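Local coordinates for protein beta-mannosidase (PDB 4CVU) that hydrolyses beta-mannosidic linkages as a fungal glycoside hydrolase of family 2, probably releasing mannose from the non-reducing ends of its substrates, at residues Y508-Y513 and E556-T561. Sequence-based numbering, arbitrary orientation.
With NAG (2-acetamido-2-deoxy-beta-D-glucopyranose), chain D; MAN (alpha-D-mannopyranose), chain B; NAG (2-acetamido-2-deoxy-beta-D-glucopyranose), chain F; MAN (alpha-D-mannopyranose), chain C.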
loop_
_atom_site.group_PDB
_atom_site.type_symbol
_atom_site.label_atom_id
_atom_site.label_comp_id
_atom_site.label_asym_id
_atom_site.label_seq_id
_atom_site.Cartn_x
_atom_site.Cartn_y
_atom_site.Cartn_z
ATOM N N TYR A 508 34.048 38.970 -6.429
ATOM C CA TYR A 508 33.155 39.401 -5.372
ATOM C C TYR A 508 32.623 38.194 -4.603
ATOM O O TYR A 508 32.693 38.195 -3.390
ATOM C CB TYR A 508 31.987 40.260 -5.906
ATOM C CG TYR A 508 31.029 40.705 -4.837
ATOM C CD1 TYR A 508 31.339 41.767 -4.005
ATOM C CD2 TYR A 508 29.812 40.085 -4.663
ATOM C CE1 TYR A 508 30.466 42.186 -3.013
ATOM C CE2 TYR A 508 28.934 40.491 -3.667
ATOM C CZ TYR A 508 29.275 41.540 -2.849
ATOM O OH TYR A 508 28.417 41.950 -1.875
ATOM N N VAL A 509 32.080 37.180 -5.299
ATOM C CA VAL A 509 31.502 36.021 -4.579
ATOM C C VAL A 509 32.580 35.166 -3.920
ATOM O O VAL A 509 32.320 34.598 -2.893
ATOM C CB VAL A 509 30.519 35.140 -5.407
ATOM C CG1 VAL A 509 29.393 36.000 -5.979
ATOM C CG2 VAL A 509 31.224 34.355 -6.503
ATOM N N LEU A 510 33.791 35.118 -4.486
ATOM C CA LEU A 510 34.907 34.468 -3.791
ATOM C C LEU A 510 35.206 35.178 -2.451
ATOM O O LEU A 510 35.440 34.520 -1.431
ATOM C CB LEU A 510 36.154 34.417 -4.680
ATOM C CG LEU A 510 37.323 33.592 -4.162
ATOM C CD1 LEU A 510 36.947 32.133 -3.949
ATOM C CD2 LEU A 510 38.474 33.672 -5.138
ATOM N N GLY A 511 35.158 36.514 -2.440
ATOM C CA GLY A 511 35.410 37.291 -1.211
ATOM C C GLY A 511 34.378 37.049 -0.128
ATOM O O GLY A 511 34.709 37.018 1.043
ATOM N N GLN A 512 33.130 36.858 -0.519
ATOM C CA GLN A 512 32.080 36.530 0.437
ATOM C C GLN A 512 32.314 35.143 1.044
ATOM O O GLN A 512 32.049 34.932 2.236
ATOM C CB GLN A 512 30.718 36.540 -0.245
ATOM C CG GLN A 512 30.204 37.896 -0.686
ATOM C CD GLN A 512 28.853 37.765 -1.357
ATOM O OE1 GLN A 512 28.723 37.055 -2.354
ATOM N NE2 GLN A 512 27.830 38.422 -0.794
ATOM N N TYR A 513 32.773 34.210 0.196
ATOM C CA TYR A 513 33.122 32.866 0.623
ATOM C C TYR A 513 34.190 32.913 1.698
ATOM O O TYR A 513 34.015 32.339 2.771
ATOM C CB TYR A 513 33.563 31.983 -0.557
ATOM C CG TYR A 513 34.288 30.699 -0.158
ATOM C CD1 TYR A 513 33.603 29.630 0.405
ATOM C CD2 TYR A 513 35.661 30.556 -0.369
ATOM C CE1 TYR A 513 34.270 28.456 0.779
ATOM C CE2 TYR A 513 36.323 29.396 -0.022
ATOM C CZ TYR A 513 35.619 28.345 0.551
ATOM O OH TYR A 513 36.274 27.174 0.907
ATOM N N GLU A 556 43.903 29.672 1.510
ATOM C CA GLU A 556 43.668 28.464 0.654
ATOM C C GLU A 556 44.584 28.399 -0.550
ATOM O O GLU A 556 44.907 29.405 -1.142
ATOM C CB GLU A 556 42.231 28.428 0.193
ATOM C CG GLU A 556 41.227 28.124 1.302
ATOM C CD GLU A 556 41.347 26.681 1.742
ATOM O OE1 GLU A 556 40.707 25.806 1.090
ATOM O OE2 GLU A 556 42.117 26.414 2.685
ATOM N N ARG A 557 45.022 27.191 -0.883
ATOM C CA ARG A 557 45.774 26.948 -2.113
ATOM C C ARG A 557 44.969 27.228 -3.355
ATOM O O ARG A 557 45.469 27.759 -4.323
ATOM C CB ARG A 557 46.271 25.496 -2.195
ATOM C CG ARG A 557 47.325 25.317 -3.268
ATOM C CD ARG A 557 47.961 23.962 -3.214
ATOM N NE ARG A 557 48.967 23.893 -2.196
ATOM C CZ ARG A 557 50.207 24.329 -2.353
ATOM N NH1 ARG A 557 50.549 24.893 -3.475
ATOM N NH2 ARG A 557 51.089 24.228 -1.388
ATOM N N TYR A 558 43.707 26.841 -3.314
ATOM C CA TYR A 558 42.860 26.903 -4.492
ATOM C C TYR A 558 43.579 26.188 -5.651
ATOM O O TYR A 558 43.923 25.050 -5.543
ATOM C CB TYR A 558 42.459 28.343 -4.859
ATOM C CG TYR A 558 41.694 29.096 -3.835
ATOM C CD1 TYR A 558 40.427 28.725 -3.516
ATOM C CD2 TYR A 558 42.220 30.194 -3.200
ATOM C CE1 TYR A 558 39.699 29.398 -2.593
ATOM C CE2 TYR A 558 41.501 30.880 -2.245
ATOM C CZ TYR A 558 40.221 30.468 -1.969
ATOM O OH TYR A 558 39.478 31.078 -1.055
ATOM N N TYR A 559 43.820 26.896 -6.736
ATOM C CA TYR A 559 44.325 26.317 -7.970
ATOM C C TYR A 559 45.792 26.730 -8.227
ATOM O O TYR A 559 46.271 26.661 -9.342
ATOM C CB TYR A 559 43.304 26.545 -9.130
ATOM C CG TYR A 559 41.865 26.524 -8.550
ATOM C CD1 TYR A 559 41.475 25.519 -7.624
ATOM C CD2 TYR A 559 40.975 27.546 -8.770
ATOM C CE1 TYR A 559 40.228 25.520 -6.998
ATOM C CE2 TYR A 559 39.723 27.558 -8.140
ATOM C CZ TYR A 559 39.341 26.547 -7.257
ATOM O OH TYR A 559 38.100 26.580 -6.664
ATOM N N ASN A 560 46.480 27.135 -7.167
ATOM C CA ASN A 560 47.921 27.415 -7.205
ATOM C C ASN A 560 48.656 26.102 -7.085
ATOM O O ASN A 560 49.225 25.806 -6.039
ATOM C CB ASN A 560 48.367 28.325 -6.060
ATOM C CG ASN A 560 47.804 29.731 -6.160
ATOM O OD1 ASN A 560 48.230 30.520 -6.996
ATOM N ND2 ASN A 560 46.841 30.044 -5.290
ATOM N N THR A 561 48.635 25.321 -8.160
ATOM C CA THR A 561 49.137 23.953 -8.123
ATOM C C THR A 561 50.333 23.751 -9.036
ATOM O O THR A 561 50.643 24.593 -9.896
ATOM C CB THR A 561 48.041 22.958 -8.507
ATOM O OG1 THR A 561 47.559 23.273 -9.803
ATOM C CG2 THR A 561 46.896 23.006 -7.504
HETATM C C1 NAG D . 46.177 31.341 -5.169
HETATM C C2 NAG D . 44.942 31.817 -5.929
HETATM C C3 NAG D . 44.538 33.245 -5.573
HETATM C C4 NAG D . 44.461 33.401 -4.059
HETATM C C5 NAG D . 45.753 32.910 -3.417
HETATM C C6 NAG D . 45.682 32.919 -1.897
HETATM C C7 NAG D . 44.731 30.645 -8.065
HETATM C C8 NAG D . 45.120 30.630 -9.518
HETATM N N2 NAG D . 45.204 31.671 -7.346
HETATM O O3 NAG D . 43.291 33.504 -6.198
HETATM O O4 NAG D . 44.266 34.743 -3.671
HETATM O O5 NAG D . 45.968 31.569 -3.780
HETATM O O6 NAG D . 44.553 32.223 -1.458
HETATM O O7 NAG D . 44.001 29.749 -7.601
HETATM C C1 MAN B . 34.754 42.923 1.195
HETATM C C2 MAN B . 33.945 42.964 2.493
HETATM C C3 MAN B . 33.337 41.618 2.793
HETATM C C4 MAN B . 32.582 41.083 1.578
HETATM C C5 MAN B . 33.543 41.017 0.407
HETATM C C6 MAN B . 32.847 40.433 -0.818
HETATM O O2 MAN B . 32.915 43.922 2.392
HETATM O O3 MAN B . 32.442 41.694 3.878
HETATM O O4 MAN B . 32.037 39.802 1.891
HETATM O O5 MAN B . 34.036 42.326 0.130
HETATM O O6 MAN B . 33.779 40.187 -1.858
HETATM C C1 NAG F . 53.354 25.545 1.359
HETATM C C2 NAG F . 53.984 26.748 2.089
HETATM C C3 NAG F . 53.877 28.020 1.277
HETATM C C4 NAG F . 54.405 27.787 -0.114
HETATM C C5 NAG F . 53.665 26.605 -0.744
HETATM C C6 NAG F . 54.211 26.260 -2.129
HETATM C C7 NAG F . 53.906 26.416 4.520
HETATM C C8 NAG F . 53.201 26.660 5.837
HETATM N N2 NAG F . 53.387 26.944 3.404
HETATM O O3 NAG F . 54.676 28.972 1.929
HETATM O O4 NAG F . 54.223 28.948 -0.878
HETATM O O5 NAG F . 53.882 25.491 0.066
HETATM O O6 NAG F . 53.334 25.334 -2.728
HETATM O O7 NAG F . 54.926 25.743 4.497
HETATM C C1 MAN C . 36.990 41.161 -0.465
HETATM C C2 MAN C . 37.003 42.314 0.542
HETATM C C3 MAN C . 38.275 42.179 1.362
HETATM C C4 MAN C . 38.345 40.784 2.011
HETATM C C5 MAN C . 38.180 39.671 0.982
HETATM C C6 MAN C . 38.122 38.292 1.643
HETATM O O2 MAN C . 35.949 42.208 1.497
HETATM O O3 MAN C . 38.234 43.123 2.395
HETATM O O4 MAN C . 39.564 40.621 2.675
HETATM O O5 MAN C . 36.996 39.908 0.234
HETATM O O6 MAN C . 36.953 38.105 2.406
#
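Y558 reaches from its turn to the helix with its phenol end first. Its OH lies at the edge of the Y513 ring, near that ring's plane, 3.7 Å from Y513 CE2, while L510 CD1 lies oblique to the Y558 ring, 4.1 Å from CE1. L510 and Y513 both carry CG anti to the backbone N (chi1 -171° and 165°), which sends them across to Y558. E556 CB covers one face of the Y558 ring, offset to the rim. No hydrogen bond joins the segments directly; E514 holds Y558 OH and E491 holds Y513 OH.

The type II' turn R557–N560 bears an N-glycan, N560 ND2 being bonded to C1 of the chain D NAG. N560 N and ND2 donate to R557 O from opposite faces of its plane. R557 NH1 approaches N560 O nearly end-on to its carbonyl, 3.0 Å away and in the guanidinium plane. R557 NH1 and NH2 also grip O6 of a separate sugar, the chain F NAG; an alanine here would probably leave that O6 and N560 O without these donors.

The glycan on N560 folds back over both segments. Its NAG takes Y559 N at O7, and its O6, at the Y558 ring edge, donates to E556 O (2.9 Å). O6 of the chain B mannose and O6 of the chain C mannose donate to Y508 O and G511 O. Sugar thus bridges helix 506–528 and the loop between strands 554–556 and 570–572, while L495 of helix 490–501 packs against L510 and Y513. In sequence, helix 506–528 falls between parallel neighbouring strands 481–485 and 534–535, consistent with the family's (beta/alpha)8 barrel.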